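Local coordinates for core protein VP4 (Bluetongue virus, PDB 2JHP) that caps viral mRNA as a multifunctional enzyme of the inner capsid, with separate sites binding S-adenosyl-L-homocysteine and guanine, at residues A[307-312]-A[364-369]; A[317-322]-A[354-359]. All blocks are in the same frame, centred on the assembly; numbering follows the deposited sequence.

Contact 1: A[307-312]-A[364-369]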
ATOM      1  N   HIS A 307       0.115 -33.692  -1.688  1.00 26.95           N
ATOM      2  CA  HIS A 307       0.655 -34.348  -0.509  1.00 15.19           C
ATOM      3  C   HIS A 307      -0.416 -34.943   0.395  1.00 18.27           C
ATOM      4  O   HIS A 307      -0.823 -34.316   1.372  1.00 19.32           O
ATOM      5  CB  HIS A 307       1.514 -33.366   0.290  1.00 14.63           C
ATOM      6  CG  HIS A 307       2.425 -34.026   1.274  1.00 14.83           C
ATOM      7  ND1 HIS A 307       2.066 -34.248   2.586  1.00 37.65           N
ATOM      8  CD2 HIS A 307       3.681 -34.517   1.139  1.00 13.67           C
ATOM      9  CE1 HIS A 307       3.063 -34.843   3.217  1.00 11.37           C
ATOM     10  NE2 HIS A 307       4.052 -35.023   2.361  1.00 23.69           N
ATOM     11  N   ARG A 308      -0.872 -36.151   0.080  1.00 17.81           N
ATOM     12  CA  ARG A 308      -1.809 -36.849   0.977  1.00 17.91           C
ATOM     13  C   ARG A 308      -1.051 -37.552   2.099  1.00 16.82           C
ATOM     14  O   ARG A 308      -0.072 -38.249   1.850  1.00 18.77           O
ATOM     15  CB  ARG A 308      -2.770 -37.815   0.235  1.00 15.17           C
ATOM     16  CG  ARG A 308      -2.197 -38.557  -0.980  1.00 38.04           C
ATOM     17  CD  ARG A 308      -2.396 -37.795  -2.313  1.00 -8.33           C
ATOM     18  NE  ARG A 308      -3.400 -38.420  -3.168  1.00 31.77           N
ATOM     19  CZ  ARG A 308      -3.121 -39.185  -4.218  1.00 29.65           C
ATOM     20  NH1 ARG A 308      -1.861 -39.438  -4.564  1.00  6.23           N
ATOM     21  NH2 ARG A 308      -4.116 -39.708  -4.920  1.00  7.54           N
ATOM     22  N   ILE A 309      -1.495 -37.323   3.333  1.00 13.73           N
ATOM     23  CA  ILE A 309      -0.935 -37.983   4.514  1.00 12.94           C
ATOM     24  C   ILE A 309      -1.461 -39.414   4.628  1.00 13.86           C
ATOM     25  O   ILE A 309      -2.677 -39.627   4.646  1.00 19.60           O
ATOM     26  CB  ILE A 309      -1.293 -37.242   5.813  1.00 23.45           C
ATOM     27  CG1 ILE A 309      -1.305 -35.736   5.573  1.00  4.43           C
ATOM     28  CG2 ILE A 309      -0.327 -37.643   6.941  1.00-10.37           C
ATOM     29  CD1 ILE A 309      -2.258 -34.960   6.460  1.00 18.39           C
ATOM     30  N   PRO A 310      -0.543 -40.395   4.699  1.00  4.57           N
ATOM     31  CA  PRO A 310      -0.870 -41.824   4.854  1.00  2.37           C
ATOM     32  C   PRO A 310      -1.591 -42.146   6.172  1.00-10.91           C
ATOM     33  O   PRO A 310      -1.511 -41.371   7.130  1.00-12.64           O
ATOM     34  CB  PRO A 310       0.503 -42.503   4.813  1.00  0.89           C
ATOM     35  CG  PRO A 310       1.483 -41.425   5.190  1.00  5.00           C
ATOM     36  CD  PRO A 310       0.914 -40.169   4.602  1.00 -7.01           C
ATOM     37  N   ASN A 311      -2.289 -43.275   6.214  1.00  5.54           N
ATOM     38  CA  ASN A 311      -3.041 -43.667   7.402  1.00 21.48           C
ATOM     39  C   ASN A 311      -2.278 -44.674   8.245  1.00 30.11           C
ATOM     40  O   ASN A 311      -2.330 -44.641   9.476  1.00 24.33           O
ATOM     41  CB  ASN A 311      -4.399 -44.252   7.007  1.00 16.92           C
ATOM     42  CG  ASN A 311      -5.246 -43.284   6.198  1.00-14.73           C
ATOM     43  OD1 ASN A 311      -4.880 -42.115   6.000  1.00 59.26           O
ATOM     44  ND2 ASN A 311      -6.396 -43.773   5.727  1.00 35.12           N
ATOM     45  N   SER A 312      -1.572 -45.567   7.560  1.00 35.38           N
ATOM     46  CA  SER A 312      -0.841 -46.649   8.199  1.00 41.61           C
ATOM     47  C   SER A 312       0.459 -46.161   8.833  1.00 37.66           C
ATOM     48  O   SER A 312       0.752 -46.487   9.983  1.00 43.84           O
ATOM     49  CB  SER A 312      -0.559 -47.753   7.182  1.00 57.13           C
ATOM     50  OG  SER A 312      -1.720 -48.023   6.416  1.00  0.94           O
ATOM     51  N   ARG A 364       1.162 -37.257  13.017  1.00 17.83           N
ATOM     52  CA  ARG A 364       0.415 -36.598  14.092  1.00 13.01           C
ATOM     53  C   ARG A 364       0.438 -35.060  14.050  1.00  1.99           C
ATOM     54  O   ARG A 364      -0.585 -34.417  14.315  1.00  8.51           O
ATOM     55  CB  ARG A 364       0.939 -37.091  15.441  1.00 12.75           C
ATOM     56  CG  ARG A 364       0.561 -36.222  16.634  1.00 -8.03           C
ATOM     57  CD  ARG A 364       1.501 -36.447  17.829  1.00-13.05           C
ATOM     58  NE  ARG A 364       1.397 -37.796  18.384  1.00 18.04           N
ATOM     59  CZ  ARG A 364       2.236 -38.799  18.127  1.00 29.32           C
ATOM     60  NH1 ARG A 364       3.280 -38.629  17.316  1.00 77.01           N
ATOM     61  NH2 ARG A 364       2.032 -39.983  18.702  1.00 -9.99           N
ATOM     62  N   ASP A 365       1.596 -34.477  13.740  1.00 -0.67           N
ATOM     63  CA  ASP A 365       1.752 -33.026  13.748  1.00  3.84           C
ATOM     64  C   ASP A 365       1.264 -32.437  12.431  1.00 13.52           C
ATOM     65  O   ASP A 365       0.853 -31.267  12.346  1.00 16.53           O
ATOM     66  CB  ASP A 365       3.213 -32.657  13.990  1.00 16.93           C
ATOM     67  CG  ASP A 365       3.708 -33.119  15.341  1.00 15.37           C
ATOM     68  OD1 ASP A 365       3.182 -32.642  16.372  1.00 48.92           O
ATOM     69  OD2 ASP A 365       4.626 -33.963  15.367  1.00 40.56           O
ATOM     70  N   VAL A 366       1.321 -33.273  11.404  1.00  8.98           N
ATOM     71  CA  VAL A 366       0.813 -32.941  10.093  1.00 12.76           C
ATOM     72  C   VAL A 366      -0.704 -33.219  10.054  1.00 13.65           C
ATOM     73  O   VAL A 366      -1.428 -32.715   9.200  1.00 16.59           O
ATOM     74  CB  VAL A 366       1.668 -33.674   9.017  1.00 14.53           C
ATOM     75  CG1 VAL A 366       0.822 -34.458   8.045  1.00 -6.64           C
ATOM     76  CG2 VAL A 366       2.583 -32.673   8.288  1.00 20.52           C
ATOM     77  N   ARG A 367      -1.171 -33.994  11.027  1.00  8.09           N
ATOM     78  CA  ARG A 367      -2.594 -34.274  11.217  1.00  7.61           C
ATOM     79  C   ARG A 367      -3.263 -33.091  11.918  1.00  6.71           C
ATOM     80  O   ARG A 367      -4.386 -32.718  11.579  1.00 13.21           O
ATOM     81  CB  ARG A 367      -2.759 -35.556  12.034  1.00 -0.95           C
ATOM     82  CG  ARG A 367      -4.077 -36.287  11.872  1.00 52.37           C
ATOM     83  CD  ARG A 367      -3.835 -37.782  11.648  1.00-12.62           C
ATOM     84  NE  ARG A 367      -3.394 -38.024  10.270  1.00 -0.35           N
ATOM     85  CZ  ARG A 367      -2.898 -39.176   9.815  1.00 46.70           C
ATOM     86  NH1 ARG A 367      -2.747 -40.233  10.622  1.00 -4.60           N
ATOM     87  NH2 ARG A 367      -2.541 -39.267   8.538  1.00 16.92           N
ATOM     88  N   LYS A 368      -2.556 -32.507  12.890  1.00 19.34           N
ATOM     89  CA  LYS A 368      -3.024 -31.316  13.598  1.00 15.88           C
ATOM     90  C   LYS A 368      -3.225 -30.138  12.662  1.00 16.46           C
ATOM     91  O   LYS A 368      -4.209 -29.406  12.791  1.00  2.03           O
ATOM     92  CB  LYS A 368      -2.054 -30.905  14.711  1.00 10.30           C
ATOM     93  CG  LYS A 368      -2.605 -31.047  16.130  1.00 -2.79           C
ATOM     94  CD  LYS A 368      -3.553 -29.901  16.530  1.00 -8.24           C
ATOM     95  CE  LYS A 368      -4.382 -30.272  17.762  1.00 11.73           C
ATOM     96  NZ  LYS A 368      -5.317 -29.192  18.177  1.00 22.25           N
ATOM     97  N   MET A 369      -2.294 -29.946  11.732  1.00 29.17           N
ATOM     98  CA  MET A 369      -2.364 -28.798  10.836  1.00 19.80           C
ATOM     99  C   MET A 369      -3.723 -28.728  10.138  1.00  3.96           C
ATOM    100  O   MET A 369      -4.396 -27.691  10.184  1.00 15.38           O
ATOM    101  CB  MET A 369      -1.219 -28.816   9.819  1.00 41.88           C
ATOM    102  CG  MET A 369       0.120 -28.397  10.389  1.00 16.39           C
ATOM    103  SD  MET A 369       1.260 -27.794   9.129  1.00 29.53           S
ATOM    104  CE  MET A 369       1.799 -29.315   8.371  1.00 33.28           C
TER

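Contact 2: A[317-322]-A[354-359]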
ATOM      1  N   HIS A 317       9.047 -40.319   5.016  1.00 11.99           N
ATOM      2  CA  HIS A 317       9.938 -39.341   4.402  1.00 10.55           C
ATOM      3  C   HIS A 317       9.451 -38.826   3.053  1.00  7.64           C
ATOM      4  O   HIS A 317       8.654 -39.476   2.366  1.00 12.61           O
ATOM      5  CB  HIS A 317      11.354 -39.906   4.280  1.00 17.01           C
ATOM      6  CG  HIS A 317      11.996 -40.210   5.596  1.00  8.49           C
ATOM      7  ND1 HIS A 317      12.625 -39.248   6.356  1.00 95.35           N
ATOM      8  CD2 HIS A 317      12.108 -41.373   6.287  1.00 17.04           C
ATOM      9  CE1 HIS A 317      13.100 -39.802   7.458  1.00-15.24           C
ATOM     10  NE2 HIS A 317      12.801 -41.092   7.441  1.00  2.93           N
ATOM     11  N   CYS A 318       9.945 -37.643   2.692  1.00 15.37           N
ATOM     12  CA  CYS A 318       9.630 -37.014   1.421  1.00 10.97           C
ATOM     13  C   CYS A 318      10.673 -35.945   1.065  1.00 14.58           C
ATOM     14  O   CYS A 318      11.530 -35.608   1.882  1.00 25.48           O
ATOM     15  CB  CYS A 318       8.240 -36.385   1.481  1.00 13.70           C
ATOM     16  SG  CYS A 318       8.149 -34.924   2.502  1.00 27.59           S
ATOM     17  N   ILE A 319      10.586 -35.420  -0.155  1.00 16.10           N
ATOM     18  CA  ILE A 319      11.489 -34.381  -0.620  1.00 32.94           C
ATOM     19  C   ILE A 319      10.734 -33.055  -0.620  1.00 19.51           C
ATOM     20  O   ILE A 319       9.772 -32.873  -1.368  1.00 24.15           O
ATOM     21  CB  ILE A 319      12.039 -34.703  -2.016  1.00 65.17           C
ATOM     22  CG1 ILE A 319      12.801 -36.032  -1.996  1.00 25.77           C
ATOM     23  CG2 ILE A 319      12.944 -33.586  -2.493  1.00 -7.90           C
ATOM     24  CD1 ILE A 319      12.867 -36.711  -3.341  1.00 22.72           C
ATOM     25  N   SER A 320      11.169 -32.130   0.228  1.00 19.20           N
ATOM     26  CA  SER A 320      10.388 -30.928   0.480  1.00 14.87           C
ATOM     27  C   SER A 320      11.200 -29.692   0.868  1.00 22.99           C
ATOM     28  O   SER A 320      12.350 -29.786   1.293  1.00 23.02           O
ATOM     29  CB  SER A 320       9.347 -31.214   1.573  1.00 25.28           C
ATOM     30  OG  SER A 320       8.553 -30.065   1.838  1.00 23.53           O
ATOM     31  N   THR A 321      10.569 -28.533   0.703  1.00 16.02           N
ATOM     32  CA  THR A 321      11.007 -27.299   1.342  1.00 14.09           C
ATOM     33  C   THR A 321      10.002 -26.973   2.460  1.00 12.33           C
ATOM     34  O   THR A 321      10.382 -26.827   3.621  1.00 24.19           O
ATOM     35  CB  THR A 321      11.137 -26.135   0.320  1.00  9.41           C
ATOM     36  OG1 THR A 321      12.228 -26.386  -0.582  1.00 23.83           O
ATOM     37  CG2 THR A 321      11.363 -24.797   1.029  1.00 -9.86           C
ATOM     38  N   TYR A 322       8.724 -26.880   2.105  1.00 19.60           N
ATOM     39  CA  TYR A 322       7.665 -26.706   3.099  1.00 17.14           C
ATOM     40  C   TYR A 322       6.513 -27.663   2.838  1.00 20.35           C
ATOM     41  O   TYR A 322       6.321 -28.124   1.718  1.00 19.93           O
ATOM     42  CB  TYR A 322       7.105 -25.275   3.098  1.00 17.75           C
ATOM     43  CG  TYR A 322       8.089 -24.148   3.340  1.00 27.40           C
ATOM     44  CD1 TYR A 322       8.234 -23.131   2.410  1.00 22.41           C
ATOM     45  CD2 TYR A 322       8.850 -24.080   4.513  1.00 15.17           C
ATOM     46  CE1 TYR A 322       9.118 -22.080   2.628  1.00 27.49           C
ATOM     47  CE2 TYR A 322       9.740 -23.039   4.737  1.00 36.88           C
ATOM     48  CZ  TYR A 322       9.867 -22.041   3.792  1.00 79.43           C
ATOM     49  OH  TYR A 322      10.741 -21.004   4.009  1.00 16.47           O
ATOM     50  N   PRO A 354      14.953 -22.683   2.265  1.00 15.49           N
ATOM     51  CA  PRO A 354      15.948 -23.752   2.091  1.00 15.41           C
ATOM     52  C   PRO A 354      15.654 -24.656   0.891  1.00 18.67           C
ATOM     53  O   PRO A 354      14.498 -25.024   0.658  1.00 32.99           O
ATOM     54  CB  PRO A 354      15.880 -24.537   3.405  1.00  7.41           C
ATOM     55  CG  PRO A 354      14.633 -24.122   4.070  1.00 12.00           C
ATOM     56  CD  PRO A 354      14.295 -22.743   3.582  1.00 19.15           C
ATOM     57  N   ASP A 355      16.706 -24.969   0.135  1.00 16.41           N
ATOM     58  CA  ASP A 355      16.680 -25.931  -0.975  1.00 22.90           C
ATOM     59  C   ASP A 355      15.856 -27.153  -0.590  1.00 25.72           C
ATOM     60  O   ASP A 355      15.901 -27.594   0.561  1.00 40.41           O
ATOM     61  CB  ASP A 355      18.114 -26.375  -1.292  1.00 32.24           C
ATOM     62  CG  ASP A 355      18.479 -26.201  -2.760  1.00 90.65           C
ATOM     63  OD1 ASP A 355      17.764 -26.734  -3.643  1.00 23.30           O
ATOM     64  OD2 ASP A 355      19.502 -25.526  -3.028  1.00 14.47           O
ATOM     65  N   ALA A 356      15.103 -27.707  -1.537  1.00 18.45           N
ATOM     66  CA  ALA A 356      14.269 -28.860  -1.214  1.00  9.90           C
ATOM     67  C   ALA A 356      15.160 -30.032  -0.892  1.00 11.26           C
ATOM     68  O   ALA A 356      16.085 -30.342  -1.650  1.00 10.96           O
ATOM     69  CB  ALA A 356      13.314 -29.197  -2.342  1.00  8.53           C
ATOM     70  N   SER A 357      14.893 -30.652   0.255  1.00  8.37           N
ATOM     71  CA  SER A 357      15.679 -31.787   0.732  1.00  7.82           C
ATOM     72  C   SER A 357      14.811 -32.896   1.330  1.00 15.63           C
ATOM     73  O   SER A 357      13.596 -32.767   1.437  1.00 22.52           O
ATOM     74  CB  SER A 357      16.704 -31.315   1.765  1.00-10.94           C
ATOM     75  OG  SER A 357      16.065 -30.579   2.796  1.00 12.04           O
ATOM     76  N   VAL A 358      15.452 -33.989   1.718  1.00  6.58           N
ATOM     77  CA  VAL A 358      14.747 -35.111   2.319  1.00  6.63           C
ATOM     78  C   VAL A 358      14.336 -34.743   3.742  1.00  8.69           C
ATOM     79  O   VAL A 358      15.157 -34.290   4.532  1.00 12.54           O
ATOM     80  CB  VAL A 358      15.575 -36.418   2.246  1.00 -4.27           C
ATOM     81  CG1 VAL A 358      16.991 -36.222   2.805  1.00 50.01           C
ATOM     82  CG2 VAL A 358      14.852 -37.562   2.952  1.00 -9.70           C
ATOM     83  N   THR A 359      13.051 -34.916   4.041  1.00 13.80           N
ATOM     84  CA  THR A 359      12.466 -34.461   5.295  1.00 19.28           C
ATOM     85  C   THR A 359      11.718 -35.598   5.989  1.00 22.27           C
ATOM     86  O   THR A 359      10.985 -36.360   5.349  1.00 15.66           O
ATOM     87  CB  THR A 359      11.488 -33.276   5.053  1.00 13.25           C
ATOM     88  OG1 THR A 359      12.106 -32.289   4.217  1.00 18.54           O
ATOM     89  CG2 THR A 359      11.084 -32.626   6.364  1.00 20.60           C
TER
HETATM   90  O   HOH W   1      14.462 -28.458   2.590  1.00 22.92           O

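Contact 1: A[307-312]-A[364-369]
I309 and R367 carry this contact, with V366 filling in beside them. The terminal NH2 of R367 donates to the carbonyl oxygen of P310 at 2.7 Å, a short and nearly straight bond (163° at the hydrogen). The oxygen lies in the guanidinium plane, so the edge of the group is presented to it, although the nitrogen itself stands tilted by 31° from the plane of the carbonyl. The same NH2 lies 3.2 Å from CG2 of I309, which puts an apolar branch against the guanidinium. Next to this bond, the side chains of I309 and V366 lie alongside each other, pointing opposite ways: V366 CG1 is 3.5 Å from I309 CD1, and the end of the isoleucine also reaches the helix backbone, with CD1 3.6 Å from V366 O.

R367 leaves the helix with CG opposite its backbone N (chi1 -157°) and bends at chi2 and chi3, which carries its tip back to the loop; its side chain also rests on Y334. I309 is anchored by backbone bonding to the same Y334, and P310 packs on F283. The contact joins the loop leaving strand 302-308, an interior strand of the seven-stranded methyltransferase sheet, to helix 363-373. V366 and M369 of that helix pack on L336 of the adjacent strand 335-341, while helix 280-295 and Y316 of strand 315-320 also pack against segment 307-312.

Contact 2: A[317-322]-A[354-359]
C318 and S320 pair with T359 and S357 as antiparallel hydrogen-bonded pairs flanking the non-hydrogen-bonded pair I319-V358, the two short strands running at 145° to each other. T359 N gives C318 O the shortest of these bonds, 2.7 Å, and S320 N reaches S357 O at 2.8 Å. That oxygen takes a second bond, from T359 OG1 at 3.2 Å, the two donors coming from opposite faces of its plane; the hydroxyl thus folds back onto its own strand. H317 ND1 adds a weak, long bond to T359 O.

The pair forms a separate two-stranded antiparallel sheet beside the methyltransferase sheet. Where it ends, T321 and Y322 both face F339, a classic beta bulge that leads into edge strand 322-324 of that larger sheet. T321 OG1, opposite its carbonyl carbon (chi1 -68°), donates to P354 O at 2.9 Å, nearly along the C=O direction, and is also bonded by R341 N. One water ties the strand ends together: it donates to S320 O and to D355 O (2.6 Å) and accepts from S357 OG (2.7 Å). I319 and A356 lie on M340, while helix 280-295 meets I319 with E291 and Y294, and C318 with R287 and E290. P354 CD sits 4.0 Å from the hydroxyl oxygen of Y322, their side chains crossing at about a right angle; that hydroxyl is bonded to H353.

How the contacts relate
The two contacts lie with their centres about 16 Å apart in one methyltransferase-type domain, and they follow a mirror-like order along the chain: 307-312, 317-322, 354-359, 364-369, so contact 2 falls between the two halves of contact 1. Strand 302-308 is followed by strand 315-320, and strand 357-362 by helix 363-373, so the small antiparallel pair and the helix-to-loop packing are consecutive parts of one chain excursion. They meet where H307 NE2 comes 4.1 Å from C318 SG. Strand 335-341 and helix 280-295 are neighbours of both. Both contacts thus lie by the antiparallel side of the 3-2-1-4-5-7-6 sheet, whose strand 335-341 the chain forms between the two halves of contact 2.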